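Local coordinates for ferrichrome ABC transporter substrate-binding protein (Staphylococcus pseudintermedius, PDB 5FLY) that probably binds ferrichrome-type iron siderophores outside the cell and hands them to an ABC transporter for uptake, at residues Glu115-Met120 against Asp128-Trp133. Sequence-based numbering, arbitrary orientation.
Sequences EQQEAM and DEVKKW
Gln117 meets Val130 and Trp133 where two consecutive helices pack side by side. Its CB lies 3.9 Å from Trp133 CZ3. CG follows at 3.8 Å from the same CZ3 and also sits 4.0 Å from Val130 CG1, so this one methylene touches Val130 and Trp133 together. CG is anti to the backbone N (chi1 -176°), which brings it within reach of both the valine methyl and the indole. The chain then bends at chi2 (59°). The amide plane ends up 65° from the indole plane, and NE2 donates a hydrogen bond to Gly38 O. The polar end of this buried side chain is thus tied to another part of the chain, while its aliphatic part makes the contact.

Val130 points at the first helix and splits its two methyls. CG2 reaches the backbone, 3.6 Å from Gln117 O. CG1 packs 3.9 Å from Glu118 CG. Glu118 OE2 forms a salt bridge with Lys134, the residue after Trp133 on the second helix.

Within the two segments the contact is van der Waals alone; the salt bridge to Lys134 adds a polar tie between the helices. Trp133 also meets the rings of Tyr41 and Trp137, and it packs with Gln117 against Pro262 of helix 262-278.

The segment axes run roughly antiparallel and come within 9.1 Å. This is a helical hairpin, made by helix 113-124 and the start of helix 127-152. The latter is the long helix that links the two lobes, as expected of a class III solute-binding protein.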
loop_
_atom_site.group_PDB
_atom_site.type_symbol
_atom_site.label_atom_id
_atom_site.label_comp_id
_atom_site.label_asym_id
_atom_site.label_seq_id
_atom_site.Cartn_x
_atom_site.Cartn_y
_atom_site.Cartn_z
ATOM N N GLU A 115 3.238 7.664 -8.521
ATOM C CA GLU A 115 4.638 7.619 -8.972
ATOM C C GLU A 115 5.168 6.185 -8.962
ATOM O O GLU A 115 5.954 5.784 -9.802
ATOM C CB GLU A 115 5.515 8.497 -8.066
ATOM C CG GLU A 115 5.139 9.979 -8.092
ATOM C CD GLU A 115 5.898 10.807 -7.059
ATOM O OE1 GLU A 115 6.410 10.239 -6.062
ATOM O OE2 GLU A 115 5.986 12.043 -7.254
ATOM N N GLN A 116 4.740 5.418 -7.972
ATOM C CA GLN A 116 5.159 4.027 -7.863
ATOM C C GLN A 116 4.704 3.214 -9.088
ATOM O O GLN A 116 5.474 2.467 -9.673
ATOM C CB GLN A 116 4.598 3.438 -6.567
ATOM C CG GLN A 116 4.915 1.978 -6.296
ATOM C CD GLN A 116 4.276 1.528 -5.011
ATOM O OE1 GLN A 116 4.747 1.873 -3.928
ATOM N NE2 GLN A 116 3.161 0.808 -5.114
ATOM N N GLN A 117 3.456 3.388 -9.496
ATOM C CA GLN A 117 2.936 2.607 -10.604
ATOM C C GLN A 117 3.579 3.110 -11.897
ATOM O O GLN A 117 3.862 2.334 -12.814
ATOM C CB GLN A 117 1.412 2.685 -10.650
ATOM C CG GLN A 117 0.775 1.806 -11.729
ATOM C CD GLN A 117 1.083 0.312 -11.605
ATOM O OE1 GLN A 117 1.667 -0.136 -10.629
ATOM N NE2 GLN A 117 0.688 -0.456 -12.616
ATOM N N GLU A 118 3.863 4.404 -11.946
ATOM C CA GLU A 118 4.604 4.945 -13.088
ATOM C C GLU A 118 5.994 4.322 -13.197
ATOM O O GLU A 118 6.469 4.047 -14.298
ATOM C CB GLU A 118 4.698 6.462 -12.991
ATOM C CG GLU A 118 3.331 7.107 -13.164
ATOM C CD GLU A 118 3.303 8.607 -12.927
ATOM O OE1 GLU A 118 4.150 9.122 -12.158
ATOM O OE2 GLU A 118 2.419 9.264 -13.522
ATOM N N ALA A 119 6.641 4.080 -12.063
ATOM C CA ALA A 119 7.919 3.374 -12.062
ATOM C C ALA A 119 7.768 1.941 -12.595
ATOM O O ALA A 119 8.623 1.459 -13.331
ATOM C CB ALA A 119 8.513 3.345 -10.673
ATOM N N MET A 120 6.681 1.259 -12.230
ATOM C CA MET A 120 6.443 -0.083 -12.737
ATOM C C MET A 120 6.272 -0.044 -14.243
ATOM O O MET A 120 6.825 -0.883 -14.944
ATOM C CB MET A 120 5.214 -0.725 -12.077
ATOM C CG MET A 120 5.310 -0.798 -10.543
ATOM S SD MET A 120 6.710 -1.694 -9.877
ATOM C CE MET A 120 7.821 -0.321 -9.497
ATOM N N ASP A 128 2.516 4.054 -21.405
ATOM C CA ASP A 128 1.216 4.428 -21.976
ATOM C C ASP A 128 0.069 3.805 -21.178
ATOM O O ASP A 128 -0.909 4.481 -20.859
ATOM C CB ASP A 128 1.104 4.000 -23.447
ATOM C CG ASP A 128 1.949 4.847 -24.384
ATOM O OD1 ASP A 128 2.354 5.965 -24.003
ATOM O OD2 ASP A 128 2.206 4.380 -25.520
ATOM N N GLU A 129 0.187 2.521 -20.859
ATOM C CA GLU A 129 -0.854 1.832 -20.097
ATOM C C GLU A 129 -1.075 2.499 -18.732
ATOM O O GLU A 129 -2.211 2.679 -18.279
ATOM C CB GLU A 129 -0.487 0.348 -19.921
ATOM C CG GLU A 129 -0.611 -0.502 -21.209
ATOM C CD GLU A 129 0.577 -0.401 -22.187
ATOM O OE1 GLU A 129 1.423 0.510 -22.082
ATOM O OE2 GLU A 129 0.650 -1.260 -23.104
ATOM N N VAL A 130 0.010 2.884 -18.076
ATOM C CA VAL A 130 -0.115 3.488 -16.757
ATOM C C VAL A 130 -0.796 4.855 -16.875
ATOM O O VAL A 130 -1.646 5.194 -16.065
ATOM C CB VAL A 130 1.250 3.627 -16.074
ATOM C CG1 VAL A 130 1.094 4.357 -14.740
ATOM C CG2 VAL A 130 1.869 2.244 -15.868
ATOM N N LYS A 131 -0.435 5.625 -17.897
ATOM C CA LYS A 131 -1.069 6.913 -18.150
ATOM C C LYS A 131 -2.586 6.795 -18.247
ATOM O O LYS A 131 -3.308 7.625 -17.673
ATOM C CB LYS A 131 -0.510 7.538 -19.439
ATOM C CG LYS A 131 0.866 8.173 -19.284
ATOM C CD LYS A 131 1.277 8.945 -20.550
ATOM C CE LYS A 131 0.437 10.221 -20.758
ATOM N NZ LYS A 131 0.607 11.250 -19.655
ATOM N N LYS A 132 -3.068 5.777 -18.982
ATOM C CA LYS A 132 -4.502 5.521 -19.150
ATOM C C LYS A 132 -5.135 5.107 -17.814
ATOM O O LYS A 132 -6.162 5.649 -17.410
ATOM C CB LYS A 132 -4.748 4.444 -20.214
ATOM C CG LYS A 132 -6.209 4.004 -20.344
ATOM C CD LYS A 132 -6.399 2.883 -21.371
ATOM C CE LYS A 132 -7.864 2.458 -21.433
ATOM N NZ LYS A 132 -8.131 1.510 -22.561
ATOM N N TRP A 133 -4.504 4.162 -17.127
ATOM C CA TRP A 133 -4.960 3.749 -15.810
ATOM C C TRP A 133 -5.042 4.933 -14.842
ATOM O O TRP A 133 -6.030 5.113 -14.129
ATOM C CB TRP A 133 -4.024 2.689 -15.233
ATOM C CG TRP A 133 -4.315 2.449 -13.798
ATOM C CD1 TRP A 133 -5.314 1.679 -13.299
ATOM C CD2 TRP A 133 -3.627 3.008 -12.666
ATOM N NE1 TRP A 133 -5.301 1.723 -11.925
ATOM C CE2 TRP A 133 -4.272 2.527 -11.513
ATOM C CE3 TRP A 133 -2.528 3.860 -12.520
ATOM C CZ2 TRP A 133 -3.853 2.868 -10.224
ATOM C CZ3 TRP A 133 -2.116 4.205 -11.238
ATOM C CH2 TRP A 133 -2.777 3.703 -10.107
#